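Local coordinates for protein ornithine carbamoyltransferase (Giardia intestinalis, PDB 3GRF) that probably catalyses carbamoyl transfer between carbamoyl phosphate and ornithine, a step assigned to the arginine degradation pathway of this parasite, at residues Ala28-Met31 / Ala36-Thr39; Glu63-Arg68 / Ala316-Phe321; Asp236-Asp241 / Phe263-Ala268; Leu283-Thr286 / Glu290-Ala293. One frame throughout, in Å; residues are numbered along the deposited sequence.

Contact 1: residues Ala28-Met31 / Ala36-Thr39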
loop_
_atom_site.group_PDB
_atom_site.type_symbol
_atom_site.label_atom_id
_atom_site.label_comp_id
_atom_site.label_asym_id
_atom_site.label_seq_id
_atom_site.Cartn_x
_atom_site.Cartn_y
_atom_site.Cartn_z
ATOM N N ALA A 28 14.728 5.974 20.116
ATOM C CA ALA A 28 13.442 5.256 20.128
ATOM C C ALA A 28 12.620 5.703 21.322
ATOM O O ALA A 28 11.423 5.900 21.221
ATOM C CB ALA A 28 13.680 3.733 20.222
ATOM N N LEU A 29 13.274 5.784 22.480
ATOM C CA LEU A 29 12.598 6.164 23.722
ATOM C C LEU A 29 12.109 7.610 23.657
ATOM O O LEU A 29 11.014 7.943 24.147
ATOM C CB LEU A 29 13.542 5.982 24.907
ATOM C CG LEU A 29 13.778 4.579 25.437
ATOM C CD1 LEU A 29 14.922 4.660 26.435
ATOM C CD2 LEU A 29 12.468 4.040 26.055
ATOM N N ASP A 30 12.905 8.467 23.047
ATOM C CA ASP A 30 12.456 9.877 22.944
ATOM C C ASP A 30 11.377 10.057 21.900
ATOM O O ASP A 30 10.540 10.929 22.040
ATOM C CB ASP A 30 13.593 10.843 22.646
ATOM C CG ASP A 30 13.131 12.308 22.710
ATOM O OD1 ASP A 30 13.252 13.029 21.714
ATOM O OD2 ASP A 30 12.599 12.720 23.759
ATOM N N MET A 31 11.409 9.248 20.841
ATOM C CA MET A 31 10.323 9.265 19.835
ATOM C C MET A 31 9.046 8.661 20.351
ATOM O O MET A 31 7.979 9.023 19.894
ATOM C CB MET A 31 10.728 8.495 18.579
ATOM C CG MET A 31 11.932 9.072 17.889
ATOM S SD MET A 31 12.436 8.005 16.578
ATOM C CE MET A 31 13.372 9.120 15.533
ATOM N N ALA A 36 5.843 14.374 18.537
ATOM C CA ALA A 36 5.611 15.589 17.833
ATOM C C ALA A 36 6.892 16.176 17.263
ATOM O O ALA A 36 6.843 16.988 16.348
ATOM C CB ALA A 36 4.932 16.592 18.772
ATOM N N LYS A 37 8.045 15.830 17.824
ATOM C CA LYS A 37 9.322 16.399 17.372
ATOM C C LYS A 37 9.807 15.818 16.029
ATOM O O LYS A 37 10.599 16.428 15.317
ATOM C CB LYS A 37 10.395 16.124 18.419
ATOM C CG LYS A 37 10.407 17.098 19.576
ATOM C CD LYS A 37 11.226 16.558 20.762
ATOM C CE LYS A 37 12.635 16.115 20.346
ATOM N NZ LYS A 37 13.477 17.181 19.660
ATOM N N TYR A 38 9.364 14.607 15.718
ATOM C CA TYR A 38 9.939 13.803 14.645
ATOM C C TYR A 38 9.052 13.733 13.404
ATOM O O TYR A 38 9.254 12.942 12.473
ATOM C CB TYR A 38 10.160 12.406 15.194
ATOM C CG TYR A 38 11.146 12.423 16.311
ATOM C CD1 TYR A 38 10.734 12.519 17.654
ATOM C CD2 TYR A 38 12.498 12.395 16.021
ATOM C CE1 TYR A 38 11.670 12.545 18.663
ATOM C CE2 TYR A 38 13.423 12.422 17.009
ATOM C CZ TYR A 38 13.021 12.480 18.324
ATOM O OH TYR A 38 14.028 12.476 19.267
ATOM N N THR A 39 8.099 14.626 13.383
ATOM C CA THR A 39 6.973 14.533 12.519
ATOM C C THR A 39 7.278 14.854 11.029
ATOM O O THR A 39 6.454 14.620 10.134
ATOM C CB THR A 39 5.908 15.370 13.200
ATOM O OG1 THR A 39 4.752 14.563 13.414
ATOM C CG2 THR A 39 5.610 16.587 12.491
#

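Contact 2: residues Glu63-Arg68 / Ala316-Phe321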
loop_
_atom_site.group_PDB
_atom_site.type_symbol
_atom_site.label_atom_id
_atom_site.label_comp_id
_atom_site.label_asym_id
_atom_site.label_seq_id
_atom_site.Cartn_x
_atom_site.Cartn_y
_atom_site.Cartn_z
ATOM N N GLU A 63 5.423 0.526 8.243
ATOM C CA GLU A 63 4.546 1.388 7.479
ATOM C C GLU A 63 4.094 2.572 8.385
ATOM O O GLU A 63 4.082 3.729 7.966
ATOM C CB GLU A 63 3.345 0.561 6.934
ATOM C CG GLU A 63 3.105 0.758 5.420
ATOM C CD GLU A 63 2.145 -0.220 4.770
ATOM O OE1 GLU A 63 2.310 -1.471 4.929
ATOM O OE2 GLU A 63 1.249 0.255 4.046
ATOM N N THR A 64 3.760 2.264 9.640
ATOM C CA THR A 64 3.383 3.265 10.631
ATOM C C THR A 64 4.554 4.173 10.995
ATOM O O THR A 64 4.360 5.401 11.179
ATOM C CB THR A 64 2.800 2.580 11.901
ATOM O OG1 THR A 64 1.735 1.757 11.501
ATOM C CG2 THR A 64 2.200 3.638 12.896
ATOM N N ALA A 65 5.762 3.588 11.101
ATOM C CA ALA A 65 6.959 4.356 11.475
ATOM C C ALA A 65 7.150 5.449 10.472
ATOM O O ALA A 65 7.358 6.600 10.858
ATOM C CB ALA A 65 8.211 3.474 11.579
ATOM N N MET A 66 6.993 5.127 9.184
ATOM C CA MET A 66 7.248 6.133 8.144
ATOM C C MET A 66 6.232 7.217 8.163
ATOM O O MET A 66 6.583 8.376 8.013
ATOM C CB MET A 66 7.350 5.528 6.738
ATOM C CG MET A 66 8.559 4.601 6.509
ATOM S SD MET A 66 10.177 5.423 6.574
ATOM C CE MET A 66 9.987 6.517 5.192
ATOM N N THR A 67 4.963 6.867 8.351
ATOM C CA THR A 67 3.895 7.890 8.486
ATOM C C THR A 67 4.188 8.830 9.640
ATOM O O THR A 67 3.969 10.050 9.554
ATOM C CB THR A 67 2.534 7.218 8.692
ATOM O OG1 THR A 67 2.302 6.334 7.583
ATOM C CG2 THR A 67 1.391 8.250 8.766
ATOM N N ARG A 68 4.695 8.283 10.733
ATOM C CA ARG A 68 4.954 9.114 11.934
ATOM C C ARG A 68 6.095 10.099 11.783
ATOM O O ARG A 68 6.190 11.075 12.527
ATOM C CB ARG A 68 5.150 8.235 13.154
ATOM C CG ARG A 68 3.810 7.682 13.640
ATOM C CD ARG A 68 3.997 6.649 14.721
ATOM N NE ARG A 68 4.273 7.222 16.044
ATOM C CZ ARG A 68 3.371 7.403 17.009
ATOM N NH1 ARG A 68 2.104 7.097 16.800
ATOM N NH2 ARG A 68 3.740 7.919 18.190
ATOM N N ALA A 316 13.367 4.909 14.854
ATOM C CA ALA A 316 14.736 5.277 15.223
ATOM C C ALA A 316 15.689 4.716 14.222
ATOM O O ALA A 316 16.583 5.384 13.737
ATOM C CB ALA A 316 15.082 4.775 16.628
ATOM N N VAL A 317 15.557 3.433 13.909
ATOM C CA VAL A 317 16.449 2.859 12.933
ATOM C C VAL A 317 16.382 3.478 11.532
ATOM O O VAL A 317 17.421 3.767 10.928
ATOM C CB VAL A 317 16.164 1.353 12.809
ATOM C CG1 VAL A 317 16.971 0.802 11.697
ATOM C CG2 VAL A 317 16.470 0.670 14.156
ATOM N N LEU A 318 15.164 3.673 11.018
ATOM C CA LEU A 318 14.926 4.313 9.714
ATOM C C LEU A 318 15.491 5.727 9.743
ATOM O O LEU A 318 16.225 6.101 8.894
ATOM C CB LEU A 318 13.424 4.315 9.377
ATOM C CG LEU A 318 12.865 2.872 9.155
ATOM C CD1 LEU A 318 11.345 2.776 9.119
ATOM C CD2 LEU A 318 13.447 2.252 7.875
ATOM N N ASP A 319 15.164 6.494 10.756
ATOM C CA ASP A 319 15.662 7.856 10.857
ATOM C C ASP A 319 17.165 7.917 10.759
ATOM O O ASP A 319 17.724 8.663 9.958
ATOM C CB ASP A 319 15.223 8.481 12.182
ATOM C CG ASP A 319 15.654 9.923 12.289
ATOM O OD1 ASP A 319 15.052 10.736 11.560
ATOM O OD2 ASP A 319 16.605 10.226 13.055
ATOM N N PHE A 320 17.819 7.118 11.586
ATOM C CA PHE A 320 19.255 7.030 11.616
ATOM C C PHE A 320 19.846 6.628 10.279
ATOM O O PHE A 320 20.823 7.201 9.864
ATOM C CB PHE A 320 19.642 6.010 12.677
ATOM C CG PHE A 320 21.105 5.952 12.980
ATOM C CD1 PHE A 320 21.742 7.023 13.583
ATOM C CD2 PHE A 320 21.824 4.797 12.736
ATOM C CE1 PHE A 320 23.074 6.941 13.915
ATOM C CE2 PHE A 320 23.153 4.714 13.063
ATOM C CZ PHE A 320 23.774 5.791 13.656
ATOM N N PHE A 321 19.308 5.608 9.609
ATOM C CA PHE A 321 19.947 5.200 8.338
ATOM C C PHE A 321 19.641 6.156 7.208
ATOM O O PHE A 321 20.428 6.290 6.271
ATOM C CB PHE A 321 19.647 3.724 7.977
ATOM C CG PHE A 321 20.545 2.747 8.721
ATOM C CD1 PHE A 321 21.724 2.295 8.153
ATOM C CD2 PHE A 321 20.257 2.373 10.023
ATOM C CE1 PHE A 321 22.561 1.425 8.842
ATOM C CE2 PHE A 321 21.110 1.523 10.730
ATOM C CZ PHE A 321 22.272 1.058 10.143
#

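Contact 3: residues Asp236-Asp241 / Phe263-Ala268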
loop_
_atom_site.group_PDB
_atom_site.type_symbol
_atom_site.label_atom_id
_atom_site.label_comp_id
_atom_site.label_asym_id
_atom_site.label_seq_id
_atom_site.Cartn_x
_atom_site.Cartn_y
_atom_site.Cartn_z
ATOM N N ASP A 236 17.416 -11.390 35.208
ATOM C CA ASP A 236 16.478 -10.260 35.272
ATOM C C ASP A 236 15.504 -10.234 34.094
ATOM O O ASP A 236 14.498 -9.528 34.122
ATOM C CB ASP A 236 17.244 -8.941 35.335
ATOM C CG ASP A 236 18.202 -8.879 36.498
ATOM O OD1 ASP A 236 19.422 -8.814 36.251
ATOM O OD2 ASP A 236 17.732 -8.888 37.652
ATOM N N VAL A 237 15.823 -10.984 33.038
ATOM C CA VAL A 237 15.001 -11.049 31.827
ATOM C C VAL A 237 15.018 -12.506 31.427
ATOM O O VAL A 237 16.094 -13.112 31.376
ATOM C CB VAL A 237 15.570 -10.253 30.622
ATOM C CG1 VAL A 237 14.596 -10.379 29.385
ATOM C CG2 VAL A 237 15.802 -8.792 31.003
ATOM N N VAL A 238 13.832 -13.046 31.153
ATOM C CA VAL A 238 13.738 -14.357 30.538
ATOM C C VAL A 238 13.011 -14.267 29.202
ATOM O O VAL A 238 11.846 -13.875 29.124
ATOM C CB VAL A 238 13.002 -15.355 31.430
ATOM C CG1 VAL A 238 12.925 -16.753 30.727
ATOM C CG2 VAL A 238 13.684 -15.462 32.802
ATOM N N TYR A 239 13.686 -14.681 28.140
ATOM C CA TYR A 239 13.177 -14.385 26.829
ATOM C C TYR A 239 13.088 -15.733 26.166
ATOM O O TYR A 239 13.973 -16.561 26.341
ATOM C CB TYR A 239 14.180 -13.448 26.141
ATOM C CG TYR A 239 13.790 -12.810 24.823
ATOM C CD1 TYR A 239 13.456 -13.574 23.707
ATOM C CD2 TYR A 239 13.833 -11.460 24.685
ATOM C CE1 TYR A 239 13.154 -12.990 22.492
ATOM C CE2 TYR A 239 13.568 -10.867 23.498
ATOM C CZ TYR A 239 13.192 -11.633 22.409
ATOM O OH TYR A 239 12.923 -11.018 21.228
ATOM N N THR A 240 11.992 -15.967 25.456
ATOM C CA THR A 240 11.861 -17.175 24.647
ATOM C C THR A 240 11.147 -16.874 23.349
ATOM O O THR A 240 10.640 -15.768 23.149
ATOM C CB THR A 240 11.182 -18.315 25.434
ATOM O OG1 THR A 240 11.315 -19.533 24.686
ATOM C CG2 THR A 240 9.734 -17.999 25.734
ATOM N N ASP A 241 11.163 -17.817 22.413
ATOM C CA ASP A 241 10.378 -17.585 21.206
ATOM C C ASP A 241 10.007 -18.890 20.537
ATOM O O ASP A 241 10.373 -19.944 21.028
ATOM C CB ASP A 241 11.043 -16.522 20.267
ATOM C CG ASP A 241 12.055 -17.102 19.266
ATOM O OD1 ASP A 241 12.114 -16.582 18.142
ATOM O OD2 ASP A 241 12.796 -18.040 19.584
ATOM N N PHE A 263 12.787 -27.014 28.195
ATOM C CA PHE A 263 13.139 -25.604 28.064
ATOM C C PHE A 263 11.982 -24.696 27.911
ATOM O O PHE A 263 12.149 -23.530 27.537
ATOM C CB PHE A 263 14.182 -25.385 26.975
ATOM C CG PHE A 263 15.499 -25.939 27.369
ATOM C CD1 PHE A 263 16.414 -25.158 28.064
ATOM C CD2 PHE A 263 15.779 -27.276 27.168
ATOM C CE1 PHE A 263 17.625 -25.687 28.474
ATOM C CE2 PHE A 263 16.994 -27.827 27.587
ATOM C CZ PHE A 263 17.906 -27.044 28.256
ATOM N N GLN A 264 10.814 -25.219 28.245
ATOM C CA GLN A 264 9.586 -24.425 28.288
ATOM C C GLN A 264 9.705 -23.441 29.423
ATOM O O GLN A 264 10.060 -23.837 30.538
ATOM C CB GLN A 264 8.413 -25.349 28.583
ATOM C CG GLN A 264 7.091 -24.615 28.766
ATOM C CD GLN A 264 5.951 -25.559 28.733
ATOM O OE1 GLN A 264 5.701 -26.253 29.695
ATOM N NE2 GLN A 264 5.287 -25.639 27.601
ATOM N N VAL A 265 9.421 -22.164 29.183
ATOM C CA VAL A 265 9.425 -21.235 30.318
ATOM C C VAL A 265 8.103 -21.367 31.107
ATOM O O VAL A 265 7.072 -20.885 30.676
ATOM C CB VAL A 265 9.766 -19.748 29.932
ATOM C CG1 VAL A 265 9.795 -18.905 31.142
ATOM C CG2 VAL A 265 11.125 -19.636 29.202
ATOM N N ASP A 266 8.151 -22.063 32.245
ATOM C CA ASP A 266 6.984 -22.219 33.144
ATOM C C ASP A 266 7.125 -21.441 34.476
ATOM O O ASP A 266 8.038 -20.610 34.638
ATOM C CB ASP A 266 6.678 -23.728 33.376
ATOM C CG ASP A 266 7.844 -24.491 34.047
ATOM O OD1 ASP A 266 7.774 -25.707 34.103
ATOM O OD2 ASP A 266 8.827 -23.909 34.542
ATOM N N ASP A 267 6.228 -21.706 35.426
ATOM C CA ASP A 267 6.199 -20.972 36.696
ATOM C C ASP A 267 7.461 -21.304 37.516
ATOM O O ASP A 267 7.999 -20.433 38.209
ATOM C CB ASP A 267 4.943 -21.331 37.515
ATOM C CG ASP A 267 3.636 -20.682 36.996
ATOM O OD1 ASP A 267 3.638 -19.766 36.157
ATOM O OD2 ASP A 267 2.557 -21.089 37.483
ATOM N N ALA A 268 7.928 -22.561 37.453
ATOM C CA ALA A 268 9.121 -22.968 38.216
ATOM C C ALA A 268 10.371 -22.329 37.637
ATOM O O ALA A 268 11.331 -22.047 38.358
ATOM C CB ALA A 268 9.293 -24.486 38.195
HETATM O O HOH W 1 11.426 -22.418 25.329
#

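Contact 4: residues Leu283-Thr286 / Glu290-Ala293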
loop_
_atom_site.group_PDB
_atom_site.type_symbol
_atom_site.label_atom_id
_atom_site.label_comp_id
_atom_site.label_asym_id
_atom_site.label_seq_id
_atom_site.Cartn_x
_atom_site.Cartn_y
_atom_site.Cartn_z
ATOM N N LEU A 283 7.236 -12.818 19.734
ATOM C CA LEU A 283 5.975 -13.229 19.058
ATOM C C LEU A 283 6.197 -13.755 17.626
ATOM O O LEU A 283 7.226 -13.492 17.033
ATOM C CB LEU A 283 4.888 -12.132 19.089
ATOM C CG LEU A 283 4.460 -11.576 20.462
ATOM C CD1 LEU A 283 3.465 -10.402 20.350
ATOM C CD2 LEU A 283 3.925 -12.695 21.377
ATOM N N PRO A 284 5.247 -14.539 17.079
ATOM C CA PRO A 284 4.004 -15.088 17.646
ATOM C C PRO A 284 4.228 -16.029 18.840
ATOM O O PRO A 284 5.158 -16.858 18.823
ATOM C CB PRO A 284 3.400 -15.857 16.467
ATOM C CG PRO A 284 4.565 -16.181 15.613
ATOM C CD PRO A 284 5.419 -14.965 15.680
ATOM N N ALA A 285 3.404 -15.861 19.873
ATOM C CA ALA A 285 3.419 -16.711 21.065
ATOM C C ALA A 285 2.499 -17.927 20.910
ATOM O O ALA A 285 1.339 -17.786 20.510
ATOM C CB ALA A 285 2.991 -15.908 22.290
ATOM N N THR A 286 3.015 -19.111 21.242
ATOM C CA THR A 286 2.187 -20.310 21.391
ATOM C C THR A 286 2.162 -20.774 22.852
ATOM O O THR A 286 3.131 -21.361 23.367
ATOM C CB THR A 286 2.660 -21.445 20.457
ATOM O OG1 THR A 286 2.776 -20.928 19.133
ATOM C CG2 THR A 286 1.679 -22.601 20.445
ATOM N N GLU A 290 6.670 -22.754 23.855
ATOM C CA GLU A 290 7.877 -22.128 24.419
ATOM C C GLU A 290 7.631 -21.553 25.820
ATOM O O GLU A 290 8.572 -21.413 26.624
ATOM C CB GLU A 290 8.435 -21.068 23.464
ATOM C CG GLU A 290 7.531 -19.851 23.256
ATOM C CD GLU A 290 6.491 -20.018 22.160
ATOM O OE1 GLU A 290 5.741 -19.059 21.909
ATOM O OE2 GLU A 290 6.423 -21.079 21.513
ATOM N N GLN A 291 6.367 -21.259 26.129
ATOM C CA GLN A 291 6.005 -20.889 27.510
ATOM C C GLN A 291 4.567 -21.257 27.875
ATOM O O GLN A 291 3.774 -21.533 26.993
ATOM C CB GLN A 291 6.271 -19.418 27.772
ATOM C CG GLN A 291 6.230 -18.573 26.503
ATOM C CD GLN A 291 4.861 -18.196 26.180
ATOM O OE1 GLN A 291 4.380 -18.336 25.047
ATOM N NE2 GLN A 291 4.168 -17.761 27.202
ATOM N N THR A 292 4.265 -21.304 29.173
ATOM C CA THR A 292 2.903 -21.511 29.646
ATOM C C THR A 292 2.104 -20.241 29.563
ATOM O O THR A 292 2.678 -19.160 29.541
ATOM C CB THR A 292 2.846 -22.065 31.086
ATOM O OG1 THR A 292 3.370 -21.113 32.021
ATOM C CG2 THR A 292 3.623 -23.380 31.211
ATOM N N ALA A 293 0.779 -20.393 29.500
ATOM C CA ALA A 293 -0.121 -19.273 29.406
ATOM C C ALA A 293 -0.008 -18.427 30.688
ATOM O O ALA A 293 -0.049 -17.199 30.633
ATOM C CB ALA A 293 -1.577 -19.764 29.141
HETATM O O HOH W 2 5.110 -19.678 18.713
#

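Contact 1: residues Ala28-Met31 / Ala36-Thr39
A Met-aromatic contact between Met-31 and Tyr-38 closes the turn that follows helix 18-33. Met-31 CG stands over the middle of the Tyr-38 ring, 3.4 Å from its centroid and only 7° off the ring normal. This is a CH-pi contact. The methionine is extended beyond CG (chi2 173°), which lays the rest of the chain across the same face. Met-31 SD is 4.5 Å from the centroid, and Met-31 CE reaches Tyr-38 CD2 at 3.4 Å. The phenol end of the ring is held separately. Tyr-38 OH donates to Asp-30 OD1 at 2.6 Å, a short bond made in the plane of the ring. It uses the anti lone pair of OD1, and the carboxylate plane stands 73° from the ring plane. Face and hydroxyl together should fix how the ring is turned. Asp-30 OD2 has its own partner, Asn-34 ND2, so each carboxylate oxygen accepts a bond. Lys-37 bends over the same group, with Lys-37 CE 3.4 Å from Asp-30 OD1. Lys-37 NZ stays 4.6 Å from Asp-30 OD1, too far for a salt bridge, though the opposite charges may still attract weakly. Met-31 also packs on Met-315 and Asp-319 of helix 303-322, and Ala-28 touches Ala-316 there. Leu-29 and Ala-28 meet Met-143 of helix 135-151, so the end of helix 18-33 packs against both helices.

Contact 2: residues Glu63-Arg68 / Ala316-Phe321
Around the meeting of Ala-65 and Met-66 with Leu-318, the shortest polar bonds within the two segments are those of the helix backbones. Arg-68 N donates to Thr-64 O at 2.9 Å, and Phe-321 N donates to Val-317 O at the same distance. They hold the two helices in shape, but no hydrogen bond passes between the segments. The contact itself is made by one methyl group. Leu-318 CD1 reaches across to helix 56-69 and lies 4.0 Å from Ala-65 CB and 3.9 Å from Met-66 SD. The leucine chi2 of 167° sets CD1 opposite its CA and extends this branch to the far helix. Met-66 comes at it differently. Its chain folds at chi2 (-66°) and chi3 (-63°), and the two side chains cross at about a right angle. Sulfur, not the terminal methyl, makes the approach. The short Ala-65 side chain is consistent with the leucine's approach, although the nearest CA atoms, of Met-66 and Leu-318, are 8.0 Å apart. Ala-65 also touches Met-315, one turn back on helix 303-322, while Met-66 packs on Ala-73 of strand 72-77. Beside the contact, the Asp-319 carboxylate forms salt bridges with Arg-27 through OD2 and with Arg-41 through OD1. The chemistry between the segments is wholly apolar. It joins the carbamoyl phosphate domain to the returning C-terminal helix by fit and exclusion of water, without directional bonds.

Contact 3: residues Asp236-Asp241 / Phe263-Ala268
Val-238 (chi1 -180°) and Val-265 (chi1 -178°) both place CG1 opposite their backbone N, and the two side chains reach toward each other, tip to tip. In Val-265 this rotation leaves both CG1 and CG2 facing Val-238 CG1. Val-238 CG1 meets Val-265 CG2 at 3.7 Å and Val-265 CG1 at 3.8 Å, fitting against both branches. Thr-240, two residues along the strand, passes Val-265 in the opposite direction. Thr-240 CB is 4.0 Å from Val-265 CG2, so Val-265 lies against both inward side chains of the strand. The hydroxyl of Thr-240 is turned away from its N (chi1 -169°) and is bonded twice. Thr-240 OG1 hydrogen-bonds to Cys-167 O and accepts from a water at 3.0 Å. That water also donates to Phe-263 O at 2.6 Å and so bridges the two segments. No direct hydrogen bond joins them. Further on, Asp-266 caps the start of helix 267-270 through OD2, which accepts from Val-269 N. Strand 237-240 runs between strands 164-167 and 278-281 in the parallel five-stranded sheet. Val-265 packs on one side of the strand. Tyr-239 points away from it and touches helices 135-151 and 173-185; Val-237 touches helix 135-151.

Contact 4: residues Leu283-Thr286 / Glu290-Ala293
Two irregular loop segments face each other here, with their nearest CA atoms, of Thr-286 and Glu-290, 6.7 Å apart. The first contains a cis peptide between Leu-283 and Pro-284, with Leu-283 at a positive phi of 78°. Glu-290 reaches back to this backbone. Thr-286 N donates to Glu-290 OE1 at 2.8 Å in a nearly straight bond (169°). The hydrogen arrives on the syn side of OE1, tilted 30° from the carboxylate plane. Glu-290 OE1 also rests on Ala-285 CA at 3.4 Å. A water lies beside this bond, within bonding distance of Pro-284 O (2.8 Å), Thr-286 OG1 (2.7 Å) and Glu-290 OE1. Its two protons cannot serve every acceptor near it, and the OE1 bond is weak. Gln-291 fares less well. Its OE1 lies close to Ala-285 CB and Thr-286 O, an oxygen that cannot donate, and this buried atom has no hydrogen-bonding partner in the model. Leu-283 packs on Val-96 of a second subunit. A cis Leu-Pro bond after the last strand of the ornithine domain is a familiar feature of the transcarbamoylase fold. In relatives this loop borders the active site, and probably does here; the Glu-290 carboxylate joins its two limbs.

Along the chain, contact 1 comes first. Contact 2 spans most of what follows, from helix 56-69 to helix 303-322, with contacts 3 and 4 inside that span. The contacts form two pairs. Contacts 1 and 2 have centres 10 Å apart and meet on helix 303-322. Contacts 3 and 4 are also 10 Å apart, joined by probable backbone hydrogen bonds from Val-265 N to Glu-290 O and from Thr-292 N to Val-265 O. About 28 to 32 Å separates the centres of one pair from those of the other. Contacts 3 and 4 lie within the ornithine domain, while helix 303-322 returns from it to the carbamoyl phosphate domain.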